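Local coordinates for protein cypemycin cysteine dehydrogenase (decarboxylating) (Streptomyces sp, PDB 6JDD) that catalyses the flavin-dependent oxidative decarboxylation of the C-terminal cysteine of the cypemycin precursor peptide, a step in forming its aminovinyl-cysteine ring, at residues A[22-27]-A[91-96]. Residues are numbered along the deposited sequence; the frame is centred on the assembly and turned at random.
With FAD (flavin-adenine dinucleotide), chain B.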
loop_
_atom_site.group_PDB
_atom_site.type_symbol
_atom_site.label_atom_id
_atom_site.label_comp_id
_atom_site.label_asym_id
_atom_site.label_seq_id
_atom_site.Cartn_x
_atom_site.Cartn_y
_atom_site.Cartn_z
ATOM N N ALA A 22 -1.598 5.553 -30.287
ATOM C CA ALA A 22 -1.796 4.087 -30.394
ATOM C C ALA A 22 -1.230 3.557 -31.731
ATOM O O ALA A 22 -0.800 2.373 -31.744
ATOM C CB ALA A 22 -3.244 3.722 -30.239
ATOM N N LEU A 23 -1.216 4.393 -32.773
ATOM C CA LEU A 23 -0.770 4.048 -34.146
ATOM C C LEU A 23 0.735 4.284 -34.340
ATOM O O LEU A 23 1.248 3.851 -35.351
ATOM C CB LEU A 23 -1.535 4.908 -35.139
ATOM C CG LEU A 23 -2.859 4.343 -35.624
ATOM C CD1 LEU A 23 -3.708 3.855 -34.480
ATOM C CD2 LEU A 23 -3.623 5.407 -36.403
ATOM N N VAL A 24 1.422 4.940 -33.407
ATOM C CA VAL A 24 2.845 5.324 -33.560
ATOM C C VAL A 24 3.716 4.078 -33.621
ATOM O O VAL A 24 4.598 4.058 -34.459
ATOM C CB VAL A 24 3.276 6.299 -32.456
ATOM C CG1 VAL A 24 4.773 6.556 -32.439
ATOM C CG2 VAL A 24 2.550 7.597 -32.647
ATOM N N PRO A 25 3.565 3.026 -32.767
ATOM C CA PRO A 25 4.433 1.844 -32.878
ATOM C C PRO A 25 4.441 1.213 -34.282
ATOM O O PRO A 25 5.497 0.827 -34.747
ATOM C CB PRO A 25 3.839 0.869 -31.873
ATOM C CG PRO A 25 3.200 1.779 -30.846
ATOM C CD PRO A 25 2.616 2.905 -31.654
ATOM N N TRP A 26 3.291 1.191 -34.951
ATOM C CA TRP A 26 3.216 0.764 -36.377
ATOM C C TRP A 26 4.119 1.653 -37.260
ATOM O O TRP A 26 4.935 1.101 -38.034
ATOM C CB TRP A 26 1.760 0.756 -36.855
ATOM C CG TRP A 26 1.583 0.135 -38.198
ATOM C CD1 TRP A 26 1.211 -1.146 -38.457
ATOM C CD2 TRP A 26 1.787 0.767 -39.471
ATOM N NE1 TRP A 26 1.152 -1.350 -39.808
ATOM C CE2 TRP A 26 1.505 -0.201 -40.455
ATOM C CE3 TRP A 26 2.167 2.047 -39.869
ATOM C CZ2 TRP A 26 1.594 0.059 -41.814
ATOM C CZ3 TRP A 26 2.243 2.320 -41.220
ATOM C CH2 TRP A 26 1.952 1.338 -42.173
ATOM N N TRP A 27 3.999 2.974 -37.145
ATOM C CA TRP A 27 4.842 3.936 -37.905
ATOM C C TRP A 27 6.323 3.847 -37.524
ATOM O O TRP A 27 7.162 3.970 -38.408
ATOM C CB TRP A 27 4.321 5.347 -37.698
ATOM C CG TRP A 27 3.102 5.570 -38.510
ATOM C CD1 TRP A 27 1.808 5.597 -38.084
ATOM C CD2 TRP A 27 3.077 5.691 -39.931
ATOM N NE1 TRP A 27 0.966 5.777 -39.148
ATOM C CE2 TRP A 27 1.723 5.843 -40.299
ATOM C CE3 TRP A 27 4.063 5.700 -40.912
ATOM C CZ2 TRP A 27 1.333 6.026 -41.627
ATOM C CZ3 TRP A 27 3.672 5.858 -42.228
ATOM C CH2 TRP A 27 2.325 6.030 -42.577
ATOM N N LEU A 91 10.531 15.301 -34.218
ATOM C CA LEU A 91 9.166 15.174 -34.775
ATOM C C LEU A 91 8.236 14.992 -33.585
ATOM O O LEU A 91 8.433 14.049 -32.847
ATOM C CB LEU A 91 9.068 13.998 -35.757
ATOM C CG LEU A 91 10.213 13.878 -36.759
ATOM C CD1 LEU A 91 10.129 12.569 -37.535
ATOM C CD2 LEU A 91 10.227 15.057 -37.728
ATOM N N VAL A 92 7.275 15.885 -33.413
ATOM C CA VAL A 92 6.196 15.726 -32.407
ATOM C C VAL A 92 5.020 15.019 -33.092
ATOM O O VAL A 92 4.333 15.622 -33.887
ATOM C CB VAL A 92 5.832 17.079 -31.781
ATOM C CG1 VAL A 92 4.887 16.911 -30.604
ATOM C CG2 VAL A 92 7.084 17.830 -31.340
ATOM N N PHE A 93 4.859 13.739 -32.795
ATOM C CA PHE A 93 4.117 12.772 -33.634
ATOM C C PHE A 93 3.398 11.788 -32.731
ATOM O O PHE A 93 4.051 10.933 -32.144
ATOM C CB PHE A 93 5.090 12.034 -34.554
ATOM C CG PHE A 93 4.425 11.105 -35.534
ATOM C CD1 PHE A 93 3.628 11.605 -36.548
ATOM C CD2 PHE A 93 4.591 9.741 -35.432
ATOM C CE1 PHE A 93 2.999 10.759 -37.442
ATOM C CE2 PHE A 93 3.964 8.898 -36.333
ATOM C CZ PHE A 93 3.167 9.403 -37.338
ATOM N N PRO A 94 2.089 11.944 -32.461
ATOM C CA PRO A 94 1.350 13.166 -32.755
ATOM C C PRO A 94 1.558 14.302 -31.746
ATOM O O PRO A 94 2.164 14.083 -30.710
ATOM C CB PRO A 94 -0.086 12.687 -32.614
ATOM C CG PRO A 94 -0.012 11.734 -31.464
ATOM C CD PRO A 94 1.281 10.986 -31.713
ATOM N N ALA A 95 1.039 15.490 -32.081
ATOM C CA ALA A 95 1.141 16.692 -31.232
ATOM C C ALA A 95 -0.245 17.116 -30.830
ATOM O O ALA A 95 -0.994 17.489 -31.671
ATOM C CB ALA A 95 1.825 17.781 -31.949
ATOM N N THR A 96 -0.520 17.040 -29.546
ATOM C CA THR A 96 -1.778 17.565 -28.965
ATOM C C THR A 96 -1.790 19.108 -29.062
ATOM O O THR A 96 -0.725 19.760 -29.086
ATOM C CB THR A 96 -1.973 17.071 -27.523
ATOM O OG1 THR A 96 -0.796 17.414 -26.784
ATOM C CG2 THR A 96 -2.218 15.574 -27.464
HETATM P PA FAD B . 1.415 15.539 -20.762
HETATM O O1A FAD B . 2.849 15.500 -20.347
HETATM O O2A FAD B . 0.587 14.314 -20.560
HETATM O O5B FAD B . 0.694 16.790 -20.062
HETATM C C5B FAD B . 0.046 16.589 -18.781
HETATM C C4B FAD B . -0.043 17.910 -18.055
HETATM O O4B FAD B . 0.460 17.745 -16.704
HETATM C C3B FAD B . 0.765 19.066 -18.661
HETATM O O3B FAD B . 0.080 20.304 -18.517
HETATM C C2B FAD B . 2.054 19.038 -17.836
HETATM O O2B FAD B . 2.711 20.287 -17.807
HETATM C C1B FAD B . 1.513 18.652 -16.465
HETATM N N9A FAD B . 2.494 17.995 -15.611
HETATM C C8A FAD B . 3.853 18.191 -15.590
HETATM N N7A FAD B . 4.457 17.439 -14.699
HETATM C C5A FAD B . 3.436 16.709 -14.103
HETATM C C6A FAD B . 3.427 15.738 -13.083
HETATM N N6A FAD B . 4.520 15.314 -12.455
HETATM N N1A FAD B . 2.228 15.215 -12.734
HETATM C C2A FAD B . 1.130 15.645 -13.369
HETATM N N3A FAD B . 1.018 16.549 -14.339
HETATM C C4A FAD B . 2.223 17.047 -14.661
HETATM N N1 FAD B . -5.833 16.208 -27.310
HETATM C C2 FAD B . -5.456 16.699 -28.513
HETATM O O2 FAD B . -4.880 17.786 -28.602
HETATM N N3 FAD B . -5.692 16.028 -29.671
HETATM C C4 FAD B . -6.327 14.810 -29.689
HETATM O O4 FAD B . -6.519 14.241 -30.753
HETATM C C4X FAD B . -6.735 14.265 -28.456
HETATM N N5 FAD B . -7.341 13.106 -28.454
HETATM C C5X FAD B . -7.728 12.597 -27.242
HETATM C C6 FAD B . -8.380 11.352 -27.221
HETATM C C7 FAD B . -8.797 10.781 -26.042
HETATM C C7M FAD B . -9.494 9.445 -26.056
HETATM C C8 FAD B . -8.564 11.459 -24.820
HETATM C C8M FAD B . -9.010 10.853 -23.515
HETATM C C9 FAD B . -7.924 12.682 -24.828
HETATM C C9A FAD B . -7.495 13.272 -26.028
HETATM N N10 FAD B . -6.846 14.505 -26.072
HETATM C C10 FAD B . -6.445 15.044 -27.280
HETATM C "C1'" FAD B . -6.586 15.241 -24.822
HETATM C "C2'" FAD B . -5.152 15.081 -24.353
HETATM O "O2'" FAD B . -4.916 13.726 -23.983
HETATM C "C3'" FAD B . -4.861 15.991 -23.158
HETATM O "O3'" FAD B . -4.885 17.350 -23.583
HETATM C "C4'" FAD B . -3.520 15.702 -22.478
HETATM O "O4'" FAD B . -3.348 16.581 -21.365
HETATM C "C5'" FAD B . -2.349 15.854 -23.421
HETATM O "O5'" FAD B . -1.107 15.752 -22.672
HETATM P P FAD B . 0.280 15.640 -23.468
HETATM O O1P FAD B . 0.327 16.725 -24.491
HETATM O O2P FAD B . 0.459 14.224 -23.909
HETATM O O3P FAD B . 1.337 15.965 -22.305
#
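Val24 and Phe93 have the nearest CA atoms of the two segments, 7.6 Å apart, where helix 24-34, near its N-terminal end, faces the corner that strand 90-95 makes at Phe93 and Pro94, with a cis peptide bond before the proline. Side chains do most of the bridging, although Val24 CG2 also lies 3.7 Å from the backbone Phe93 O. Phe93 carries CG anti to its own N (chi1 -175°), which sends the ring out toward the helix, and its edge meets one face of the Trp27 indole. The pair is a T-shaped stack, its planes at 87° and the phenyl centroid 5.6 Å from that of the five-membered ring. Phe93 CZ leads, 4.0 Å from Trp27 CG, while CE2 lies 3.8 Å from Trp27 CB. Val24 makes its contact through one methyl: CG2 packs 3.7 Å from Pro94 CD and 4.1 Å from Phe93 CD2. With a serine in place of Phe93, the indole would probably lose its edge-on partner and a gap would open beside Val24. Beyond the corner, Thr96 OG1 donates a 2.6 Å hydrogen bond to FAD O1P and caps the N-terminus of helix 97-104; the corner thus ends two residues before a residue of the flavin pocket in this Rossmann-like parallel sheet. Phe93 also stacks on Phe170, Trp27 meets Trp26 of the second subunit, Leu172 of helix 172-185 touches both aromatics, and Val15 of strand 10-15 touches both Val24 and Pro94.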